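Local coordinates for protein CRISPR system Cmr subunit Cmr6 (Pyrococcus furiosus, PDB 4W8V) that binds RNA and, together with Cmr1, caps the helical core of the type III-B Cmr ribonucleoprotein complex that defends the archaeon against invading nucleic acids, at residues G140-F145 with E213-A218; A14-F19 with L204-G209; Q22-V27 with F194-K199. All blocks are in the same frame, centred on the assembly; numbering follows the deposited sequence.

Contact 1: G140-F145 with E213-A218; sequences GEVVFF and ELTEKA
With CG1 set anti to the backbone N (chi1 173°), Val142 spreads its two methyls along helix 212-228, while Leu214, whose CG likewise lies anti to its own N (chi1 -176°), extends CD2 to meet one of them. CG2 of Val142 touches CD2 of Leu214 at 4.0 Å, the two side chains crossing obliquely. The other branch, CG1 of Val142, rests on CB of Ala218 at 4.1 Å. Leu214 and Ala218 are one helical turn apart, joined by the backbone bond from Ala218 N to Leu214 O, so the valine straddles a turn with one methyl at each end of it. To one side of these two points, Thr215 brings its OG1 within 4.2 Å of Val142 CG2. That hydroxyl is hydrogen-bonded to the carbonyl of Asp211 near the start of the helix, so its polar need is met although it is buried against a methyl. At the exposed margin Glu141 runs out extended beyond CG and crosses Leu214 at about a right angle. Its OE1 stands 4.1 Å from Leu214 CD2, but the carboxylate is engaged in a salt bridge with Arg131 on helix 122-133. That same helix touches Leu214, which therefore packs on it as well as on Val142. No hydrogen bond joins residues 140-145 to 213-218; the join is made by van der Waals contact of apolar groups. Val142 and Thr215 both also touch Val207, placing the helix against the inner face of the four-stranded sheet, as in the ferredoxin-like (RRM) fold of RAMP proteins.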
ATOM      1  N   GLY A 140       9.507  -7.507  10.876  1.00 78.71           N
ATOM      2  CA  GLY A 140       8.107  -7.139  10.947  1.00 75.45           C
ATOM      3  C   GLY A 140       7.297  -8.306  11.478  1.00 76.47           C
ATOM      4  O   GLY A 140       7.564  -9.454  11.146  1.00 84.86           O
ATOM      5  N   GLU A 141       6.301  -8.012  12.302  1.00 68.85           N
ATOM      6  CA  GLU A 141       5.514  -9.048  12.955  1.00 69.15           C
ATOM      7  C   GLU A 141       4.150  -9.216  12.315  1.00 74.84           C
ATOM      8  O   GLU A 141       3.273  -9.857  12.880  1.00 80.73           O
ATOM      9  CB  GLU A 141       5.343  -8.725  14.433  1.00 72.75           C
ATOM     10  CG  GLU A 141       6.651  -8.479  15.151  1.00 79.54           C
ATOM     11  CD  GLU A 141       6.438  -8.001  16.567  1.00 87.03           C
ATOM     12  OE1 GLU A 141       5.259  -7.916  16.995  1.00 82.97           O
ATOM     13  OE2 GLU A 141       7.453  -7.710  17.242  1.00 93.93           O
ATOM     14  N   VAL A 142       3.972  -8.629  11.139  1.00 78.96           N
ATOM     15  CA  VAL A 142       2.725  -8.766  10.402  1.00 70.20           C
ATOM     16  C   VAL A 142       3.007  -9.195   8.972  1.00 65.06           C
ATOM     17  O   VAL A 142       3.904  -8.679   8.313  1.00 70.51           O
ATOM     18  CB  VAL A 142       1.904  -7.454  10.403  1.00 69.98           C
ATOM     19  CG1 VAL A 142       0.695  -7.582   9.491  1.00 70.88           C
ATOM     20  CG2 VAL A 142       1.453  -7.118  11.819  1.00 66.42           C
ATOM     21  N   VAL A 143       2.251 -10.174   8.510  1.00 65.26           N
ATOM     22  CA  VAL A 143       2.387 -10.680   7.164  1.00 62.74           C
ATOM     23  C   VAL A 143       1.420  -9.926   6.279  1.00 64.98           C
ATOM     24  O   VAL A 143       0.228  -9.838   6.588  1.00 61.24           O
ATOM     25  CB  VAL A 143       2.097 -12.198   7.106  1.00 70.84           C
ATOM     26  CG1 VAL A 143       2.098 -12.704   5.669  1.00 66.20           C
ATOM     27  CG2 VAL A 143       3.109 -12.950   7.949  1.00 72.76           C
ATOM     28  N   PHE A 144       1.935  -9.355   5.197  1.00 59.85           N
ATOM     29  CA  PHE A 144       1.079  -8.708   4.231  1.00 62.77           C
ATOM     30  C   PHE A 144       0.849  -9.660   3.084  1.00 62.97           C
ATOM     31  O   PHE A 144       1.669  -9.744   2.167  1.00 59.24           O
ATOM     32  CB  PHE A 144       1.685  -7.395   3.744  1.00 59.12           C
ATOM     33  CG  PHE A 144       1.609  -6.297   4.754  1.00 61.07           C
ATOM     34  CD1 PHE A 144       2.588  -6.160   5.735  1.00 60.16           C
ATOM     35  CD2 PHE A 144       0.554  -5.399   4.731  1.00 56.08           C
ATOM     36  CE1 PHE A 144       2.494  -5.149   6.678  1.00 55.00           C
ATOM     37  CE2 PHE A 144       0.463  -4.387   5.659  1.00 51.85           C
ATOM     38  CZ  PHE A 144       1.427  -4.270   6.640  1.00 51.80           C
ATOM     39  N   PHE A 145      -0.275 -10.377   3.154  1.00 59.93           N
ATOM     40  CA  PHE A 145      -0.632 -11.361   2.142  1.00 58.26           C
ATOM     41  C   PHE A 145      -0.926 -10.706   0.823  1.00 57.13           C
ATOM     42  O   PHE A 145      -1.274  -9.523   0.752  1.00 55.99           O
ATOM     43  CB  PHE A 145      -1.863 -12.190   2.552  1.00 55.65           C
ATOM     44  CG  PHE A 145      -1.643 -13.066   3.749  1.00 66.58           C
ATOM     45  CD1 PHE A 145      -0.811 -14.166   3.677  1.00 65.75           C
ATOM     46  CD2 PHE A 145      -2.290 -12.795   4.943  1.00 69.09           C
ATOM     47  CE1 PHE A 145      -0.609 -14.970   4.775  1.00 72.21           C
ATOM     48  CE2 PHE A 145      -2.098 -13.580   6.049  1.00 66.20           C
ATOM     49  CZ  PHE A 145      -1.259 -14.680   5.972  1.00 74.21           C
ATOM     50  N   GLU A 213      -4.489  -7.666  18.081  1.00 83.42           N
ATOM     51  CA  GLU A 213      -4.856  -6.259  18.064  1.00 91.43           C
ATOM     52  C   GLU A 213      -3.892  -5.452  17.194  1.00 94.20           C
ATOM     53  O   GLU A 213      -4.294  -4.478  16.558  1.00 88.53           O
ATOM     54  CB  GLU A 213      -4.902  -5.682  19.479  1.00 99.98           C
ATOM     55  N   LEU A 214      -2.625  -5.857  17.165  1.00 84.65           N
ATOM     56  CA  LEU A 214      -1.657  -5.204  16.299  1.00 83.08           C
ATOM     57  C   LEU A 214      -2.019  -5.472  14.841  1.00 87.11           C
ATOM     58  O   LEU A 214      -2.004  -4.565  14.011  1.00 88.49           O
ATOM     59  CB  LEU A 214      -0.235  -5.685  16.587  1.00 78.41           C
ATOM     60  CG  LEU A 214       0.816  -4.934  15.764  1.00 79.51           C
ATOM     61  CD1 LEU A 214       1.107  -3.579  16.400  1.00 77.59           C
ATOM     62  CD2 LEU A 214       2.091  -5.747  15.559  1.00 76.17           C
ATOM     63  N   THR A 215      -2.356  -6.721  14.543  1.00 75.26           N
ATOM     64  CA  THR A 215      -2.706  -7.126  13.193  1.00 70.00           C
ATOM     65  C   THR A 215      -3.965  -6.408  12.719  1.00 75.23           C
ATOM     66  O   THR A 215      -4.064  -6.011  11.555  1.00 74.25           O
ATOM     67  CB  THR A 215      -2.900  -8.656  13.119  1.00 66.46           C
ATOM     68  OG1 THR A 215      -1.673  -9.294  13.489  1.00 68.39           O
ATOM     69  CG2 THR A 215      -3.290  -9.101  11.722  1.00 60.40           C
ATOM     70  N   GLU A 216      -4.917  -6.225  13.627  1.00 72.73           N
ATOM     71  CA  GLU A 216      -6.160  -5.541  13.283  1.00 75.72           C
ATOM     72  C   GLU A 216      -5.917  -4.094  12.883  1.00 75.45           C
ATOM     73  O   GLU A 216      -6.534  -3.597  11.943  1.00 73.94           O
ATOM     74  CB  GLU A 216      -7.151  -5.602  14.444  1.00 79.72           C
ATOM     75  CG  GLU A 216      -7.958  -6.888  14.475  1.00 89.48           C
ATOM     76  CD  GLU A 216      -8.883  -6.978  15.671  1.00101.49           C
ATOM     77  OE1 GLU A 216      -8.663  -6.238  16.658  1.00100.45           O
ATOM     78  OE2 GLU A 216      -9.828  -7.794  15.620  1.00103.28           O
ATOM     79  N   LYS A 217      -5.025  -3.428  13.611  1.00 60.07           N
ATOM     80  CA  LYS A 217      -4.649  -2.062  13.300  1.00 70.71           C
ATOM     81  C   LYS A 217      -4.052  -2.000  11.900  1.00 68.81           C
ATOM     82  O   LYS A 217      -4.387  -1.114  11.112  1.00 69.74           O
ATOM     83  CB  LYS A 217      -3.655  -1.532  14.328  1.00 79.07           C
ATOM     84  CG  LYS A 217      -4.222  -1.441  15.725  1.00 75.85           C
ATOM     85  CD  LYS A 217      -3.291  -0.678  16.643  1.00 83.34           C
ATOM     86  CE  LYS A 217      -3.799  -0.702  18.082  1.00 91.18           C
ATOM     87  NZ  LYS A 217      -2.882   0.026  19.005  1.00 94.22           N
ATOM     88  N   ALA A 218      -3.188  -2.967  11.604  1.00 69.29           N
ATOM     89  CA  ALA A 218      -2.555  -3.094  10.299  1.00 70.98           C
ATOM     90  C   ALA A 218      -3.597  -3.168   9.197  1.00 65.16           C
ATOM     91  O   ALA A 218      -3.488  -2.509   8.161  1.00 69.16           O
ATOM     92  CB  ALA A 218      -1.647  -4.326  10.259  1.00 61.94           C
TER

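Contact 2: A14-F19 with L204-G209; sequences AITGKF and LVAVGG
Two central strands of the ferredoxin-like RAMP sheet in this C-terminal part of Cmr6, 13-21 and 202-209, meet here in antiparallel pairing, with 143-149 flanking one and 242-244 the other. Ile15 pairs with Val207 and Gly17 with Val205 as hydrogen-bonded pairs, giving four backbone bonds. Ile15 N reaches Val207 O at 3.0 Å with some bend (139° at the hydrogen), while Val205 N to Gly17 O is straighter (167°). Thr16 and Ala206 form a non-hydrogen-bonded pair between them. On the face they share with Lys18 and Leu204, Thr16 CG2 meets Ala206 CB at 3.6 Å, and Leu204 reaches across until its CD1 lies 3.7 Å from Gly17 O. Lys18 carries its amine outward to a salt bridge with Glu153. The face bearing Ile15, Val205 and Val207 is the inner one: Ile15 touches Thr215 and Phe219 of helix 212-228. Phe19, its CG beside the backbone N (chi1 -69°), folds back beside Gly17, where no side chain stands in its way. The ring crosses Val205 at about a right angle, with CD1 3.6 Å from Val205 CG2, and Gly17 O lies in the ring plane at its edge.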
ATOM      1  N   ALA A  14      -5.552 -14.223  11.157  1.00 80.33           N
ATOM      2  CA  ALA A  14      -5.729 -13.673   9.822  1.00 76.33           C
ATOM      3  C   ALA A  14      -6.957 -12.769   9.742  1.00 80.11           C
ATOM      4  O   ALA A  14      -8.081 -13.259   9.705  1.00 78.99           O
ATOM      5  CB  ALA A  14      -5.833 -14.792   8.797  1.00 63.55           C
ATOM      6  N   ILE A  15      -6.735 -11.456   9.698  1.00 72.50           N
ATOM      7  CA  ILE A  15      -7.831 -10.515   9.492  1.00 71.37           C
ATOM      8  C   ILE A  15      -8.066 -10.359   7.996  1.00 69.66           C
ATOM      9  O   ILE A  15      -7.153 -10.004   7.254  1.00 69.77           O
ATOM     10  CB  ILE A  15      -7.548  -9.131  10.113  1.00 70.42           C
ATOM     11  CG1 ILE A  15      -6.992  -9.271  11.534  1.00 74.46           C
ATOM     12  CG2 ILE A  15      -8.808  -8.278  10.095  1.00 73.06           C
ATOM     13  CD1 ILE A  15      -7.895 -10.044  12.485  1.00 69.78           C
ATOM     14  N   THR A  16      -9.282 -10.642   7.540  1.00 62.96           N
ATOM     15  CA  THR A  16      -9.577 -10.529   6.121  1.00 55.71           C
ATOM     16  C   THR A  16     -10.807  -9.694   5.815  1.00 61.82           C
ATOM     17  O   THR A  16     -11.651  -9.456   6.677  1.00 69.80           O
ATOM     18  CB  THR A  16      -9.775 -11.906   5.480  1.00 61.13           C
ATOM     19  OG1 THR A  16     -11.096 -12.393   5.771  1.00 71.21           O
ATOM     20  CG2 THR A  16      -8.734 -12.893   5.980  1.00 59.63           C
ATOM     21  N   GLY A  17     -10.888  -9.255   4.564  1.00 66.00           N
ATOM     22  CA  GLY A  17     -12.066  -8.598   4.036  1.00 62.36           C
ATOM     23  C   GLY A  17     -12.182  -8.794   2.537  1.00 61.87           C
ATOM     24  O   GLY A  17     -11.219  -9.154   1.877  1.00 65.99           O
ATOM     25  N   LYS A  18     -13.372  -8.562   2.000  1.00 70.82           N
ATOM     26  CA  LYS A  18     -13.589  -8.616   0.563  1.00 74.03           C
ATOM     27  C   LYS A  18     -13.651  -7.212  -0.025  1.00 71.76           C
ATOM     28  O   LYS A  18     -14.408  -6.375   0.450  1.00 70.59           O
ATOM     29  CB  LYS A  18     -14.871  -9.371   0.234  1.00 73.42           C
ATOM     30  CG  LYS A  18     -14.846 -10.839   0.580  1.00 79.77           C
ATOM     31  CD  LYS A  18     -16.091 -11.513   0.042  1.00 79.07           C
ATOM     32  CE  LYS A  18     -16.218 -12.947   0.511  1.00 91.97           C
ATOM     33  NZ  LYS A  18     -17.581 -13.456   0.206  1.00 94.46           N
ATOM     34  N   PHE A  19     -12.861  -6.966  -1.065  1.00 64.75           N
ATOM     35  CA  PHE A  19     -12.744  -5.633  -1.650  1.00 61.18           C
ATOM     36  C   PHE A  19     -13.064  -5.675  -3.130  1.00 61.00           C
ATOM     37  O   PHE A  19     -12.727  -6.634  -3.811  1.00 64.79           O
ATOM     38  CB  PHE A  19     -11.337  -5.067  -1.425  1.00 62.68           C
ATOM     39  CG  PHE A  19     -11.036  -4.743   0.018  1.00 64.30           C
ATOM     40  CD1 PHE A  19     -10.925  -5.753   0.969  1.00 66.62           C
ATOM     41  CD2 PHE A  19     -10.856  -3.425   0.420  1.00 57.73           C
ATOM     42  CE1 PHE A  19     -10.647  -5.462   2.294  1.00 67.68           C
ATOM     43  CE2 PHE A  19     -10.582  -3.119   1.746  1.00 59.67           C
ATOM     44  CZ  PHE A  19     -10.468  -4.132   2.685  1.00 61.60           C
ATOM     45  N   LEU A 204      -9.795 -10.670  -2.393  1.00 58.23           N
ATOM     46  CA  LEU A 204      -9.602 -10.933  -0.977  1.00 56.45           C
ATOM     47  C   LEU A 204      -8.320 -10.251  -0.487  1.00 58.71           C
ATOM     48  O   LEU A 204      -7.267 -10.382  -1.092  1.00 61.19           O
ATOM     49  CB  LEU A 204      -9.532 -12.431  -0.717  1.00 65.71           C
ATOM     50  CG  LEU A 204      -9.661 -12.863   0.739  1.00 67.64           C
ATOM     51  CD1 LEU A 204     -11.115 -12.776   1.174  1.00 72.59           C
ATOM     52  CD2 LEU A 204      -9.147 -14.265   0.897  1.00 73.84           C
ATOM     53  N   VAL A 205      -8.421  -9.545   0.629  1.00 58.84           N
ATOM     54  CA  VAL A 205      -7.327  -8.769   1.183  1.00 47.06           C
ATOM     55  C   VAL A 205      -7.119  -9.163   2.635  1.00 55.29           C
ATOM     56  O   VAL A 205      -8.081  -9.217   3.405  1.00 61.86           O
ATOM     57  CB  VAL A 205      -7.617  -7.260   1.104  1.00 55.66           C
ATOM     58  CG1 VAL A 205      -6.536  -6.458   1.816  1.00 56.32           C
ATOM     59  CG2 VAL A 205      -7.782  -6.812  -0.358  1.00 59.90           C
ATOM     60  N   ALA A 206      -5.880  -9.443   3.024  1.00 57.55           N
ATOM     61  CA  ALA A 206      -5.635  -9.963   4.360  1.00 54.40           C
ATOM     62  C   ALA A 206      -4.263  -9.636   4.915  1.00 55.13           C
ATOM     63  O   ALA A 206      -3.298  -9.486   4.178  1.00 53.44           O
ATOM     64  CB  ALA A 206      -5.827 -11.480   4.359  1.00 61.60           C
ATOM     65  N   VAL A 207      -4.187  -9.572   6.238  1.00 62.76           N
ATOM     66  CA  VAL A 207      -2.923  -9.454   6.944  1.00 61.99           C
ATOM     67  C   VAL A 207      -2.920 -10.446   8.108  1.00 64.90           C
ATOM     68  O   VAL A 207      -3.970 -10.808   8.596  1.00 62.21           O
ATOM     69  CB  VAL A 207      -2.679  -8.016   7.469  1.00 68.87           C
ATOM     70  CG1 VAL A 207      -2.635  -7.022   6.314  1.00 67.17           C
ATOM     71  CG2 VAL A 207      -3.728  -7.611   8.493  1.00 65.95           C
ATOM     72  N   GLY A 208      -1.741 -10.878   8.544  1.00 71.84           N
ATOM     73  CA  GLY A 208      -1.639 -11.869   9.599  1.00 70.57           C
ATOM     74  C   GLY A 208      -0.550 -11.600  10.619  1.00 74.61           C
ATOM     75  O   GLY A 208       0.436 -10.925  10.332  1.00 74.94           O
ATOM     76  N   GLY A 209      -0.726 -12.137  11.821  1.00 76.09           N
ATOM     77  CA  GLY A 209       0.259 -11.983  12.873  1.00 78.89           C
ATOM     78  C   GLY A 209      -0.195 -12.621  14.166  1.00 78.91           C
ATOM     79  O   GLY A 209      -1.354 -12.996  14.304  1.00 82.79           O
TER

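Contact 3: Q22-V27 with F194-K199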
ATOM      1  N   GLN A  22     -12.970  -0.026  -6.965  1.00 58.39           N
ATOM      2  CA  GLN A  22     -13.886   1.104  -7.095  1.00 60.15           C
ATOM      3  C   GLN A  22     -13.671   1.826  -8.431  1.00 64.96           C
ATOM      4  O   GLN A  22     -14.629   2.254  -9.077  1.00 66.91           O
ATOM      5  CB  GLN A  22     -13.729   2.088  -5.933  1.00 65.51           C
ATOM      6  CG  GLN A  22     -14.771   3.217  -5.963  1.00 77.54           C
ATOM      7  CD  GLN A  22     -14.420   4.403  -5.077  1.00 90.47           C
ATOM      8  OE1 GLN A  22     -13.293   4.903  -5.096  1.00 99.99           O
ATOM      9  NE2 GLN A  22     -15.389   4.860  -4.298  1.00 86.87           N
ATOM     10  N   SER A  23     -12.408   1.952  -8.829  1.00 58.84           N
ATOM     11  CA  SER A  23     -12.027   2.447 -10.137  1.00 56.64           C
ATOM     12  C   SER A  23     -11.212   1.353 -10.831  1.00 63.39           C
ATOM     13  O   SER A  23     -10.902   0.331 -10.226  1.00 63.50           O
ATOM     14  CB  SER A  23     -11.215   3.762 -10.025  1.00 59.05           C
ATOM     15  OG  SER A  23     -10.043   3.596  -9.243  1.00 62.16           O
ATOM     16  N   ARG A  24     -10.860   1.551 -12.098  1.00 61.43           N
ATOM     17  CA  ARG A  24     -10.101   0.531 -12.803  1.00 51.06           C
ATOM     18  C   ARG A  24      -8.726   0.331 -12.194  1.00 57.21           C
ATOM     19  O   ARG A  24      -8.082   1.268 -11.693  1.00 54.17           O
ATOM     20  CB  ARG A  24      -9.967   0.875 -14.273  1.00 59.14           C
ATOM     21  CG  ARG A  24     -11.233   0.753 -15.038  1.00 64.84           C
ATOM     22  CD  ARG A  24     -11.109   1.410 -16.385  1.00 72.07           C
ATOM     23  NE  ARG A  24     -12.439   1.683 -16.903  1.00 95.99           N
ATOM     24  CZ  ARG A  24     -13.039   0.941 -17.821  1.00111.86           C
ATOM     25  NH1 ARG A  24     -12.408  -0.103 -18.341  1.00116.52           N
ATOM     26  NH2 ARG A  24     -14.259   1.253 -18.225  1.00117.55           N
ATOM     27  N   LEU A  25      -8.275  -0.912 -12.244  1.00 58.01           N
ATOM     28  CA  LEU A  25      -7.005  -1.267 -11.650  1.00 61.88           C
ATOM     29  C   LEU A  25      -6.005  -1.653 -12.737  1.00 58.93           C
ATOM     30  O   LEU A  25      -6.293  -2.484 -13.607  1.00 66.92           O
ATOM     31  CB  LEU A  25      -7.209  -2.401 -10.649  1.00 53.45           C
ATOM     32  CG  LEU A  25      -6.013  -2.997  -9.925  1.00 56.26           C
ATOM     33  CD1 LEU A  25      -5.320  -1.977  -8.977  1.00 45.91           C
ATOM     34  CD2 LEU A  25      -6.534  -4.213  -9.169  1.00 54.11           C
ATOM     35  N   VAL A  26      -4.844  -1.012 -12.684  1.00 58.62           N
ATOM     36  CA  VAL A  26      -3.796  -1.173 -13.683  1.00 54.79           C
ATOM     37  C   VAL A  26      -2.607  -1.897 -13.058  1.00 53.09           C
ATOM     38  O   VAL A  26      -1.951  -1.390 -12.158  1.00 60.35           O
ATOM     39  CB  VAL A  26      -3.362   0.191 -14.242  1.00 63.81           C
ATOM     40  CG1 VAL A  26      -2.373   0.020 -15.387  1.00 54.22           C
ATOM     41  CG2 VAL A  26      -4.589   0.983 -14.698  1.00 61.16           C
ATOM     42  N   VAL A  27      -2.359  -3.107 -13.533  1.00 53.81           N
ATOM     43  CA  VAL A  27      -1.403  -4.030 -12.921  1.00 52.99           C
ATOM     44  C   VAL A  27      -0.332  -4.438 -13.922  1.00 55.51           C
ATOM     45  O   VAL A  27      -0.652  -4.826 -15.032  1.00 61.97           O
ATOM     46  CB  VAL A  27      -2.127  -5.317 -12.407  1.00 57.61           C
ATOM     47  CG1 VAL A  27      -1.155  -6.202 -11.672  1.00 58.68           C
ATOM     48  CG2 VAL A  27      -3.300  -4.943 -11.517  1.00 49.50           C
ATOM     49  N   PHE A 194       0.906  -4.201 -19.164  1.00 52.00           N
ATOM     50  CA  PHE A 194      -0.038  -3.818 -18.119  1.00 47.39           C
ATOM     51  C   PHE A 194      -1.446  -4.252 -18.500  1.00 61.61           C
ATOM     52  O   PHE A 194      -1.902  -3.966 -19.607  1.00 59.94           O
ATOM     53  CB  PHE A 194      -0.023  -2.304 -17.884  1.00 50.56           C
ATOM     54  CG  PHE A 194       1.093  -1.841 -16.991  1.00 57.79           C
ATOM     55  CD1 PHE A 194       0.889  -1.684 -15.632  1.00 51.01           C
ATOM     56  CD2 PHE A 194       2.354  -1.579 -17.512  1.00 62.21           C
ATOM     57  CE1 PHE A 194       1.917  -1.261 -14.810  1.00 54.06           C
ATOM     58  CE2 PHE A 194       3.396  -1.151 -16.693  1.00 61.44           C
ATOM     59  CZ  PHE A 194       3.173  -0.989 -15.339  1.00 58.20           C
ATOM     60  N   LEU A 195      -2.115  -4.955 -17.585  1.00 57.16           N
ATOM     61  CA  LEU A 195      -3.522  -5.267 -17.720  1.00 59.86           C
ATOM     62  C   LEU A 195      -4.361  -4.283 -16.928  1.00 57.16           C
ATOM     63  O   LEU A 195      -4.078  -4.024 -15.754  1.00 53.71           O
ATOM     64  CB  LEU A 195      -3.807  -6.696 -17.239  1.00 62.64           C
ATOM     65  CG  LEU A 195      -3.244  -7.803 -18.126  1.00 66.51           C
ATOM     66  CD1 LEU A 195      -3.486  -9.174 -17.480  1.00 67.09           C
ATOM     67  CD2 LEU A 195      -3.840  -7.719 -19.529  1.00 66.46           C
ATOM     68  N   THR A 196      -5.377  -3.716 -17.567  1.00 54.34           N
ATOM     69  CA  THR A 196      -6.328  -2.877 -16.839  1.00 64.22           C
ATOM     70  C   THR A 196      -7.545  -3.698 -16.480  1.00 58.62           C
ATOM     71  O   THR A 196      -8.159  -4.317 -17.340  1.00 63.59           O
ATOM     72  CB  THR A 196      -6.758  -1.637 -17.642  1.00 60.62           C
ATOM     73  OG1 THR A 196      -5.607  -0.825 -17.887  1.00 68.03           O
ATOM     74  CG2 THR A 196      -7.776  -0.830 -16.857  1.00 56.62           C
ATOM     75  N   VAL A 197      -7.855  -3.708 -15.189  1.00 67.71           N
ATOM     76  CA  VAL A 197      -8.920  -4.518 -14.611  1.00 54.95           C
ATOM     77  C   VAL A 197     -10.138  -3.637 -14.392  1.00 64.16           C
ATOM     78  O   VAL A 197     -10.008  -2.541 -13.858  1.00 74.79           O
ATOM     79  CB  VAL A 197      -8.475  -5.153 -13.278  1.00 52.83           C
ATOM     80  CG1 VAL A 197      -9.661  -5.834 -12.553  1.00 48.32           C
ATOM     81  CG2 VAL A 197      -7.336  -6.128 -13.518  1.00 49.29           C
ATOM     82  N   PRO A 198     -11.331  -4.101 -14.822  1.00 63.77           N
ATOM     83  CA  PRO A 198     -12.482  -3.194 -14.737  1.00 54.61           C
ATOM     84  C   PRO A 198     -12.960  -2.983 -13.309  1.00 61.59           C
ATOM     85  O   PRO A 198     -12.457  -3.616 -12.384  1.00 63.10           O
ATOM     86  CB  PRO A 198     -13.558  -3.895 -15.578  1.00 71.57           C
ATOM     87  CG  PRO A 198     -13.128  -5.329 -15.681  1.00 74.71           C
ATOM     88  CD  PRO A 198     -11.624  -5.325 -15.592  1.00 67.00           C
ATOM     89  N   LYS A 199     -13.927  -2.092 -13.129  1.00 66.60           N
ATOM     90  CA  LYS A 199     -14.515  -1.866 -11.816  1.00 64.13           C
ATOM     91  C   LYS A 199     -15.324  -3.086 -11.375  1.00 61.71           C
ATOM     92  O   LYS A 199     -15.743  -3.882 -12.204  1.00 61.00           O
ATOM     93  CB  LYS A 199     -15.424  -0.635 -11.823  1.00 68.91           C
ATOM     94  CG  LYS A 199     -14.842   0.603 -12.446  1.00 62.88           C
ATOM     95  CD  LYS A 199     -15.899   1.684 -12.544  1.00 74.14           C
ATOM     96  CE  LYS A 199     -15.320   2.974 -13.080  1.00 80.70           C
ATOM     97  NZ  LYS A 199     -16.350   4.034 -13.080  1.00 82.30           N
TER
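This is an antiparallel strand pairing in the chain's second, three-stranded sheet, where the edge strand 25-28 lies against the middle strand 192-197. Leu25 and Val27 form hydrogen-bonded pairs with Val197 and Leu195. Val27 N gives a nearly straight bond to Leu195 O (3.0 Å, 170°), and Leu25 N donates to Val197 O in the carbonyl plane, on a lone pair. The return bond from Val197 N to Leu25 O is modelled implausibly short, so its exact length is doubtful. Leu25 CB packs on Val197 CB at 4.0 Å, on the face that also bears Val27 and Leu195. On the other face, Val26 sends CG1 to Phe194 CD1 at 3.7 Å, crossing the aromatic side chain at about a right angle, while its CG2 lies 3.8 Å from Thr196 OG1. The methyl of Thr196, CG2, lies 3.8 Å from Arg24 CB. Beyond the strands, Lys199 stretches out extended, its CD 3.7 Å from Gln22 O, and Ser23 OG is hydrogen-bonded to Gly238 O. Cohesion therefore comes from backbone hydrogen bonds and apolar contacts, aliphatic and aromatic, while Arg24 NE and Lys199 NZ, 6.0 Å apart at the exposed end, probably make that end locally positive.

From the N terminus the chain first lays down 14-19, then at once 22-27, and both wait for partners far along the sequence. Residues 140-145 come next, then 194-199, which closes contact 3, and 204-209, which closes contact 2 around it, so contact 3 is nested inside contact 2. Contact 1 closes last, at 213-218, and crosses both others. Contacts 1 and 2 share the four-stranded sheet and touch directly, with a probable hydrogen bond from Val143 N to Gly208 O of 2.7 Å. Contact 3, its centre about 26 Å from that of contact 1, joins two strands of the second sheet on the opposite side of the chain's centre.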